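Local coordinates for protein lipase aflb (Neosartorya fumigata, PDB 6IDY) that probably hydrolyses ester bonds in lipid substrates, as a fungal lipase built round a mixed beta-sheet and holding a calcium ion, at residues A[66-69]-A[70-73]; A[81-84]-A[85-89]; A[409-412]-A[413-416]. All blocks are in the same frame, centred on the assembly; numbering follows the deposited sequence.

How the interactions relate
The three interactions are local helix contacts in one cluster on the same side of the chain's centre. Interactions 2 and 3 are closest, with centres about 10 Å apart; Met84 CG meets Leu415 CD1 at 3.5 Å, and Ile88 CD1 lies 3.6 Å from Glu412 OE1. Interactions 1 and 2, about 12 Å apart between centres, sit on consecutive helices that pack together through Ile73, whose CG1 packs on Glu87 CB at 3.7 Å. Interactions 1 and 3, with centres about 14 Å apart, meet through Ala66 CB and Leu409 CD2 at 3.8 Å. None of them contributes a ligand to the calcium ion, which is held by Asp255, Ala377, His380 and Gly382.

Interaction 1 of 3, residues A[66-69]-A[70-73]; sequences AFDK and IQSI
The carbonyl oxygen of Lys69 receives two amide hydrogens from the next turn of the helix. Ile73 N reaches Lys69 O at 3.3 Å, the ordinary bond to the residue four places back, and Ser72 N adds a weak one to Lys69 O at 3.2 Å. The same Ser72 N also makes a weak bond to Asp68 O, 3.0 Å away, so its one hydrogen is divided between successive carbonyls. Such a partial shift toward three-residue spacing suits a place where helix 63-73 is coming to its end. Just before this the pattern is regular: Gln71 N donates to Phe67 O at 2.8 Å, with an N-H...O angle of 164°, and Ile70 N bonds to Ala66 O at 3.1 Å.

The helix is amphipathic. Asp68, Gln71 and Ser72 face solvent, as their polar side chains allow, while Ala66, Phe67, Ile70 and Ile73 are buried against helices 405-412 and 81-90, outside the central mixed sheet, whose strand order is that of the alpha/beta-hydrolase fold usual for lipases. Across the two segments the apolar contact is made by Ile70 and Phe67. With Ile70 CG1 turned beside its own backbone N (chi1 -63°), the longer branch runs back along the helix; CG1 rests 3.4 Å from Ala66 O, and Ile70 CD1 comes obliquely to Phe67 CD1 at 4.4 Å. The Phe67 ring also meets Tyr359 at a steep angle and touches Leu408.

On the solvent side, Gln71 CG lies 3.3 Å from Phe67 O and the chain runs on extended to its amide. Lys69 is amphipathic in itself: its chain is extended to CE and the side chain packs on Leu93; the bend at chi4 (-69°) then turns NZ to hydrogen-bond the carbonyl oxygens of Lys58 and Val91.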
ATOM      1  N   ALA A  66       3.870 -17.945 -13.472  1.00 31.35           N
ATOM      2  CA  ALA A  66       4.173 -16.981 -12.418  1.00 30.51           C
ATOM      3  C   ALA A  66       3.539 -17.426 -11.102  1.00 34.03           C
ATOM      4  O   ALA A  66       4.218 -17.405 -10.073  1.00 33.25           O
ATOM      5  CB  ALA A  66       3.667 -15.602 -12.804  1.00 31.07           C
ATOM      6  N   PHE A  67       2.252 -17.867 -11.144  1.00 30.10           N
ATOM      7  CA  PHE A  67       1.532 -18.365  -9.973  1.00 29.24           C
ATOM      8  C   PHE A  67       2.113 -19.672  -9.464  1.00 32.90           C
ATOM      9  O   PHE A  67       2.152 -19.871  -8.249  1.00 31.79           O
ATOM     10  CB  PHE A  67       0.024 -18.492 -10.236  1.00 31.03           C
ATOM     11  CG  PHE A  67      -0.736 -17.197 -10.096  1.00 32.09           C
ATOM     12  CD1 PHE A  67      -0.870 -16.580  -8.855  1.00 34.90           C
ATOM     13  CD2 PHE A  67      -1.337 -16.605 -11.196  1.00 35.03           C
ATOM     14  CE1 PHE A  67      -1.577 -15.382  -8.725  1.00 35.38           C
ATOM     15  CE2 PHE A  67      -2.058 -15.413 -11.063  1.00 37.47           C
ATOM     16  CZ  PHE A  67      -2.169 -14.807  -9.830  1.00 34.99           C
ATOM     17  N   ASP A  68       2.601 -20.545 -10.384  1.00 30.12           N
ATOM     18  CA  ASP A  68       3.251 -21.811 -10.031  1.00 30.12           C
ATOM     19  C   ASP A  68       4.516 -21.526  -9.210  1.00 33.47           C
ATOM     20  O   ASP A  68       4.769 -22.217  -8.225  1.00 33.37           O
ATOM     21  CB  ASP A  68       3.584 -22.645 -11.287  1.00 32.82           C
ATOM     22  CG  ASP A  68       2.397 -23.284 -11.996  1.00 38.55           C
ATOM     23  OD1 ASP A  68       1.288 -23.283 -11.426  1.00 38.48           O
ATOM     24  OD2 ASP A  68       2.579 -23.783 -13.117  1.00 44.79           O
ATOM     25  N   LYS A  69       5.272 -20.476  -9.585  1.00 29.53           N
ATOM     26  CA  LYS A  69       6.468 -20.041  -8.858  1.00 29.39           C
ATOM     27  C   LYS A  69       6.086 -19.520  -7.470  1.00 33.09           C
ATOM     28  O   LYS A  69       6.765 -19.850  -6.504  1.00 32.73           O
ATOM     29  CB  LYS A  69       7.220 -18.955  -9.630  1.00 31.17           C
ATOM     30  CG  LYS A  69       7.911 -19.463 -10.878  1.00 31.97           C
ATOM     31  CD  LYS A  69       8.563 -18.325 -11.631  1.00 31.48           C
ATOM     32  CE  LYS A  69       9.182 -18.789 -12.922  1.00 33.21           C
ATOM     33  NZ  LYS A  69      10.370 -19.644 -12.673  1.00 31.52           N
ATOM     34  N   ILE A  70       5.005 -18.711  -7.372  1.00 30.25           N
ATOM     35  CA  ILE A  70       4.513 -18.176  -6.089  1.00 29.80           C
ATOM     36  C   ILE A  70       4.081 -19.340  -5.170  1.00 33.60           C
ATOM     37  O   ILE A  70       4.491 -19.381  -4.009  1.00 32.45           O
ATOM     38  CB  ILE A  70       3.406 -17.094  -6.275  1.00 32.57           C
ATOM     39  CG1 ILE A  70       3.966 -15.854  -7.029  1.00 32.81           C
ATOM     40  CG2 ILE A  70       2.786 -16.684  -4.913  1.00 32.68           C
ATOM     41  CD1 ILE A  70       2.911 -14.841  -7.537  1.00 35.74           C
ATOM     42  N   GLN A  71       3.318 -20.313  -5.719  1.00 31.00           N
ATOM     43  CA  GLN A  71       2.849 -21.503  -4.994  1.00 30.91           C
ATOM     44  C   GLN A  71       4.004 -22.403  -4.522  1.00 35.26           C
ATOM     45  O   GLN A  71       3.885 -23.062  -3.487  1.00 34.17           O
ATOM     46  CB  GLN A  71       1.802 -22.272  -5.814  1.00 32.98           C
ATOM     47  CG  GLN A  71       0.496 -21.472  -5.906  1.00 56.84           C
ATOM     48  CD  GLN A  71      -0.686 -22.264  -6.384  1.00 80.46           C
ATOM     49  OE1 GLN A  71      -1.465 -22.793  -5.584  1.00 77.77           O
ATOM     50  NE2 GLN A  71      -0.859 -22.340  -7.697  1.00 71.71           N
ATOM     51  N   SER A  72       5.144 -22.368  -5.244  1.00 32.37           N
ATOM     52  CA  SER A  72       6.368 -23.086  -4.891  1.00 32.98           C
ATOM     53  C   SER A  72       6.980 -22.458  -3.621  1.00 35.48           C
ATOM     54  O   SER A  72       7.517 -23.179  -2.779  1.00 34.60           O
ATOM     55  CB  SER A  72       7.367 -23.026  -6.044  1.00 37.71           C
ATOM     56  OG  SER A  72       8.602 -23.624  -5.684  1.00 52.96           O
ATOM     57  N   ILE A  73       6.884 -21.116  -3.488  1.00 31.25           N
ATOM     58  CA  ILE A  73       7.377 -20.370  -2.321  1.00 30.16           C
ATOM     59  C   ILE A  73       6.502 -20.725  -1.102  1.00 31.64           C
ATOM     60  O   ILE A  73       7.018 -20.857   0.007  1.00 32.14           O
ATOM     61  CB  ILE A  73       7.416 -18.828  -2.590  1.00 32.29           C
ATOM     62  CG1 ILE A  73       8.357 -18.480  -3.770  1.00 32.69           C
ATOM     63  CG2 ILE A  73       7.791 -18.031  -1.324  1.00 32.33           C
ATOM     64  CD1 ILE A  73       8.216 -17.032  -4.325  1.00 31.01           C
TER

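Interaction 2 of 3, residues A[81-84]-A[85-89]; sequences FLKM and TREIL
The ring of Phe81 carries the hydroxyl of Thr85 over one face: OG1 stands 3.4 Å above the ring plane, displaced toward the rim near CE1. Trp275 meets the same ring edge-to-face, and helix 414-424 adds Leu415 nearby. The flat guanidinium of Arg86 is approached differently, with Lys83 CA at its edge, near its plane, 4.1 Å from NH1. Both arrangements belong to the opening turns of amphipathic helix 81-90, where residues three or four apart come together on successive turns; Asp80 OD1, just before it, accepts a hydrogen bond from Lys83 N.

Phe81 O is gripped twice by a single residue. Thr85 N donates at 3.0 Å and Thr85 OG1 at 2.7 Å, and they arrive from opposite faces of the carbonyl plane, the hydroxyl well above it (37° out). A chi1 of -48°, which sets OG1 beside its own backbone N, brings the hydroxyl back to this carbonyl. Threonine fits a buried site of this kind: the helix itself satisfies its hydroxyl, while the side chain packs against Leu415 of helix 414-424 and Ile40 of helix 31-47.

Lys83 and Glu87 occupy a more open side. Their chains cross obliquely, CG to CG at 4.1 Å, but Lys83 NZ and Glu87 OE2 remain 6.4 Å apart, so any attraction would be a diffuse one rather than a salt bridge. On the buried side, Met84 and Ile88 form an apolar pair next to Glu412. The bend of Met84 at chi2 (70°) swings its flexible thioether chain along the helix, where the terminal methyl CE touches Ile88 CD1 at 3.6 Å. Ile88 is tucked tightly on the preceding turn, its CG1 only 3.1 Å from Met84 O.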
ATOM      1  N   PHE A  81       8.064 -11.879   5.472  1.00 21.54           N
ATOM      2  CA  PHE A  81       8.587 -10.891   4.530  1.00 21.22           C
ATOM      3  C   PHE A  81       9.966 -11.252   3.970  1.00 24.88           C
ATOM      4  O   PHE A  81      10.139 -11.230   2.749  1.00 24.23           O
ATOM      5  CB  PHE A  81       8.596  -9.472   5.140  1.00 22.75           C
ATOM      6  CG  PHE A  81       9.352  -8.434   4.331  1.00 23.93           C
ATOM      7  CD1 PHE A  81       8.881  -8.013   3.090  1.00 25.90           C
ATOM      8  CD2 PHE A  81      10.516  -7.856   4.825  1.00 25.39           C
ATOM      9  CE1 PHE A  81       9.568  -7.043   2.355  1.00 26.66           C
ATOM     10  CE2 PHE A  81      11.201  -6.884   4.090  1.00 27.40           C
ATOM     11  CZ  PHE A  81      10.725  -6.488   2.860  1.00 25.54           C
ATOM     12  N   LEU A  82      10.933 -11.578   4.858  1.00 21.86           N
ATOM     13  CA  LEU A  82      12.299 -11.910   4.467  1.00 23.88           C
ATOM     14  C   LEU A  82      12.382 -13.170   3.588  1.00 27.41           C
ATOM     15  O   LEU A  82      13.097 -13.153   2.583  1.00 26.85           O
ATOM     16  CB  LEU A  82      13.248 -12.002   5.688  1.00 24.98           C
ATOM     17  CG  LEU A  82      13.449 -10.720   6.527  1.00 30.16           C
ATOM     18  CD1 LEU A  82      14.290 -11.010   7.767  1.00 30.72           C
ATOM     19  CD2 LEU A  82      14.106  -9.604   5.714  1.00 32.71           C
ATOM     20  N   LYS A  83      11.620 -14.235   3.936  1.00 23.27           N
ATOM     21  CA  LYS A  83      11.605 -15.468   3.142  1.00 23.62           C
ATOM     22  C   LYS A  83      10.993 -15.213   1.777  1.00 26.93           C
ATOM     23  O   LYS A  83      11.576 -15.620   0.775  1.00 27.22           O
ATOM     24  CB  LYS A  83      10.895 -16.629   3.861  1.00 25.81           C
ATOM     25  CG  LYS A  83      11.008 -17.950   3.095  1.00 35.73           C
ATOM     26  CD  LYS A  83      10.339 -19.110   3.809  1.00 47.45           C
ATOM     27  CE  LYS A  83      10.377 -20.358   2.959  1.00 56.64           C
ATOM     28  NZ  LYS A  83       9.695 -21.504   3.616  1.00 63.16           N
ATOM     29  N   MET A  84       9.846 -14.511   1.733  1.00 23.70           N
ATOM     30  CA  MET A  84       9.169 -14.160   0.484  1.00 22.80           C
ATOM     31  C   MET A  84      10.128 -13.397  -0.452  1.00 27.04           C
ATOM     32  O   MET A  84      10.296 -13.803  -1.597  1.00 25.99           O
ATOM     33  CB  MET A  84       7.892 -13.343   0.762  1.00 23.86           C
ATOM     34  CG  MET A  84       7.025 -13.128  -0.465  1.00 27.17           C
ATOM     35  SD  MET A  84       6.222 -14.631  -1.045  1.00 31.27           S
ATOM     36  CE  MET A  84       5.896 -14.215  -2.728  1.00 28.09           C
ATOM     37  N   THR A  85      10.793 -12.346   0.062  1.00 25.59           N
ATOM     38  CA  THR A  85      11.729 -11.493  -0.695  1.00 26.46           C
ATOM     39  C   THR A  85      12.911 -12.286  -1.253  1.00 31.30           C
ATOM     40  O   THR A  85      13.267 -12.094  -2.415  1.00 30.88           O
ATOM     41  CB  THR A  85      12.164 -10.269   0.131  1.00 31.58           C
ATOM     42  OG1 THR A  85      11.002  -9.664   0.695  1.00 26.87           O
ATOM     43  CG2 THR A  85      12.902  -9.229  -0.706  1.00 32.18           C
ATOM     44  N   ARG A  86      13.490 -13.188  -0.442  1.00 29.64           N
ATOM     45  CA  ARG A  86      14.611 -14.037  -0.855  1.00 30.67           C
ATOM     46  C   ARG A  86      14.187 -15.033  -1.951  1.00 35.52           C
ATOM     47  O   ARG A  86      14.892 -15.173  -2.946  1.00 36.61           O
ATOM     48  CB  ARG A  86      15.188 -14.786   0.363  1.00 31.76           C
ATOM     49  CG  ARG A  86      16.430 -15.628   0.052  1.00 46.45           C
ATOM     50  CD  ARG A  86      16.475 -16.902   0.879  1.00 61.82           C
ATOM     51  NE  ARG A  86      17.320 -16.762   2.067  1.00 75.59           N
ATOM     52  CZ  ARG A  86      16.867 -16.503   3.290  1.00 92.34           C
ATOM     53  NH1 ARG A  86      15.565 -16.350   3.507  1.00 80.81           N
ATOM     54  NH2 ARG A  86      17.713 -16.390   4.306  1.00 79.16           N
ATOM     55  N   GLU A  87      13.050 -15.720  -1.758  1.00 31.87           N
ATOM     56  CA  GLU A  87      12.547 -16.751  -2.673  1.00 32.38           C
ATOM     57  C   GLU A  87      12.052 -16.216  -4.018  1.00 37.32           C
ATOM     58  O   GLU A  87      12.105 -16.951  -5.003  1.00 36.65           O
ATOM     59  CB  GLU A  87      11.476 -17.622  -2.001  1.00 33.11           C
ATOM     60  CG  GLU A  87      12.001 -18.509  -0.882  1.00 41.72           C
ATOM     61  CD  GLU A  87      13.169 -19.409  -1.239  1.00 66.06           C
ATOM     62  OE1 GLU A  87      13.093 -20.109  -2.274  1.00 61.62           O
ATOM     63  OE2 GLU A  87      14.166 -19.408  -0.480  1.00 63.92           O
ATOM     64  N   ILE A  88      11.592 -14.941  -4.058  1.00 34.62           N
ATOM     65  CA  ILE A  88      11.141 -14.212  -5.250  1.00 34.85           C
ATOM     66  C   ILE A  88      12.232 -14.287  -6.347  1.00 39.32           C
ATOM     67  O   ILE A  88      11.924 -14.558  -7.510  1.00 37.96           O
ATOM     68  CB  ILE A  88      10.763 -12.753  -4.826  1.00 37.80           C
ATOM     69  CG1 ILE A  88       9.311 -12.667  -4.270  1.00 38.18           C
ATOM     70  CG2 ILE A  88      11.018 -11.690  -5.895  1.00 39.52           C
ATOM     71  CD1 ILE A  88       8.169 -12.874  -5.225  1.00 48.79           C
ATOM     72  N   LEU A  89      13.502 -14.106  -5.955  1.00 38.31           N
ATOM     73  CA  LEU A  89      14.613 -14.208  -6.899  1.00 39.85           C
ATOM     74  C   LEU A  89      15.091 -15.640  -7.105  1.00 43.09           C
ATOM     75  O   LEU A  89      15.462 -15.985  -8.226  1.00 44.10           O
ATOM     76  CB  LEU A  89      15.774 -13.277  -6.528  1.00 40.68           C
ATOM     77  CG  LEU A  89      15.583 -11.778  -6.818  1.00 46.12           C
ATOM     78  CD1 LEU A  89      16.841 -11.019  -6.511  1.00 46.88           C
ATOM     79  CD2 LEU A  89      15.200 -11.518  -8.284  1.00 49.94           C
TER

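Interaction 3 of 3, residues A[409-412]-A[413-416]; sequences LGTE and GLLL
Glu412, Gly413 and Leu414 take the chain from helix 405-412 into helix 414-424, and their backbone bonds record the change. Gly413 N still bonds to Leu409 O at 2.9 Å, a regular alpha-helical link. The following two amides reach three residues back instead: Leu414 N makes a weak bond to Thr411 O, and Leu415 N a weak one to Glu412 O at 3.4 Å. Such a switch from i-to-i-4 to i-to-i-3 bonds marks the junction of these two consecutive helices. Gly413 sits buried at the join, its backbone alone making the contact.

Leu414 lies over the end of the first helix. Its CG is 3.2 Å from Thr411 O, and CD1 passes close to Thr411 CA, while beyond the contact the side chain touches Thr175 and Thr176. Thr411 turns its hydroxyl away from the leucine, to Asp407 O and Asn180 ND2.

Glu412 and Leu415 run side by side in the same direction, with Glu412 OE1 4.1 Å from Leu415 CD1. The bend at chi2 (-52°) turns the carboxylate forward, alongside Leu415. Although Glu412 is buried beside Met84, Ile88 and Leu415, its OE2 is bonded by Tyr366 OH and Thr360 OG1, which probably restrains its rotation. OE1 stands close to Glu362 OE2, so one of the two acids may be protonated, which would be consistent with a raised pKa.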
ATOM      1  N   LEU A 409       4.343  -9.727 -12.123  1.00 25.83           N
ATOM      2  CA  LEU A 409       5.777  -9.816 -11.810  1.00 25.08           C
ATOM      3  C   LEU A 409       6.334  -8.553 -11.173  1.00 27.15           C
ATOM      4  O   LEU A 409       7.046  -8.640 -10.175  1.00 25.86           O
ATOM      5  CB  LEU A 409       6.613 -10.228 -13.036  1.00 25.83           C
ATOM      6  CG  LEU A 409       6.151 -11.472 -13.824  1.00 31.06           C
ATOM      7  CD1 LEU A 409       7.013 -11.691 -15.060  1.00 31.45           C
ATOM      8  CD2 LEU A 409       6.121 -12.721 -12.953  1.00 31.95           C
ATOM      9  N   GLY A 410       5.988  -7.401 -11.740  1.00 24.42           N
ATOM     10  CA  GLY A 410       6.414  -6.096 -11.251  1.00 24.02           C
ATOM     11  C   GLY A 410       5.918  -5.795  -9.851  1.00 27.38           C
ATOM     12  O   GLY A 410       6.679  -5.273  -9.032  1.00 26.56           O
ATOM     13  N   THR A 411       4.644  -6.137  -9.562  1.00 23.86           N
ATOM     14  CA  THR A 411       4.031  -5.967  -8.231  1.00 22.60           C
ATOM     15  C   THR A 411       4.782  -6.819  -7.196  1.00 26.02           C
ATOM     16  O   THR A 411       5.030  -6.363  -6.087  1.00 25.95           O
ATOM     17  CB  THR A 411       2.530  -6.275  -8.283  1.00 27.79           C
ATOM     18  OG1 THR A 411       1.907  -5.388  -9.213  1.00 27.51           O
ATOM     19  CG2 THR A 411       1.845  -6.159  -6.920  1.00 23.97           C
ATOM     20  N   GLU A 412       5.154  -8.045  -7.566  1.00 22.96           N
ATOM     21  CA  GLU A 412       5.917  -8.946  -6.704  1.00 22.35           C
ATOM     22  C   GLU A 412       7.332  -8.412  -6.454  1.00 26.60           C
ATOM     23  O   GLU A 412       7.830  -8.500  -5.329  1.00 25.71           O
ATOM     24  CB  GLU A 412       5.953 -10.374  -7.301  1.00 23.63           C
ATOM     25  CG  GLU A 412       4.663 -11.154  -7.066  1.00 26.63           C
ATOM     26  CD  GLU A 412       4.186 -11.214  -5.625  1.00 28.00           C
ATOM     27  OE1 GLU A 412       5.044 -11.264  -4.719  1.00 25.93           O
ATOM     28  OE2 GLU A 412       2.956 -11.217  -5.397  1.00 23.13           O
ATOM     29  N   GLY A 413       7.929  -7.815  -7.491  1.00 24.07           N
ATOM     30  CA  GLY A 413       9.256  -7.210  -7.444  1.00 24.23           C
ATOM     31  C   GLY A 413       9.396  -6.048  -6.473  1.00 27.59           C
ATOM     32  O   GLY A 413      10.519  -5.682  -6.127  1.00 27.87           O
ATOM     33  N   LEU A 414       8.259  -5.467  -6.012  1.00 22.38           N
ATOM     34  CA  LEU A 414       8.207  -4.359  -5.046  1.00 21.55           C
ATOM     35  C   LEU A 414       8.851  -4.704  -3.704  1.00 25.13           C
ATOM     36  O   LEU A 414       9.333  -3.806  -3.008  1.00 24.59           O
ATOM     37  CB  LEU A 414       6.760  -3.911  -4.791  1.00 21.36           C
ATOM     38  CG  LEU A 414       5.974  -3.347  -5.963  1.00 27.00           C
ATOM     39  CD1 LEU A 414       4.519  -3.113  -5.554  1.00 26.82           C
ATOM     40  CD2 LEU A 414       6.630  -2.087  -6.527  1.00 29.60           C
ATOM     41  N   LEU A 415       8.830  -5.997  -3.333  1.00 21.95           N
ATOM     42  CA  LEU A 415       9.417  -6.505  -2.096  1.00 22.35           C
ATOM     43  C   LEU A 415      10.908  -6.239  -2.043  1.00 26.25           C
ATOM     44  O   LEU A 415      11.453  -6.049  -0.957  1.00 25.00           O
ATOM     45  CB  LEU A 415       9.145  -8.008  -1.941  1.00 23.04           C
ATOM     46  CG  LEU A 415       7.687  -8.408  -1.709  1.00 28.40           C
ATOM     47  CD1 LEU A 415       7.539  -9.894  -1.781  1.00 29.10           C
ATOM     48  CD2 LEU A 415       7.158  -7.887  -0.382  1.00 29.50           C
ATOM     49  N   LEU A 416      11.559  -6.197  -3.224  1.00 24.05           N
ATOM     50  CA  LEU A 416      12.991  -5.922  -3.352  1.00 24.44           C
ATOM     51  C   LEU A 416      13.286  -4.468  -2.996  1.00 26.78           C
ATOM     52  O   LEU A 416      14.280  -4.187  -2.331  1.00 26.60           O
ATOM     53  CB  LEU A 416      13.490  -6.264  -4.763  1.00 25.50           C
ATOM     54  CG  LEU A 416      13.191  -7.687  -5.270  1.00 31.33           C
ATOM     55  CD1 LEU A 416      13.506  -7.804  -6.752  1.00 32.23           C
ATOM     56  CD2 LEU A 416      13.973  -8.749  -4.480  1.00 34.62           C
TER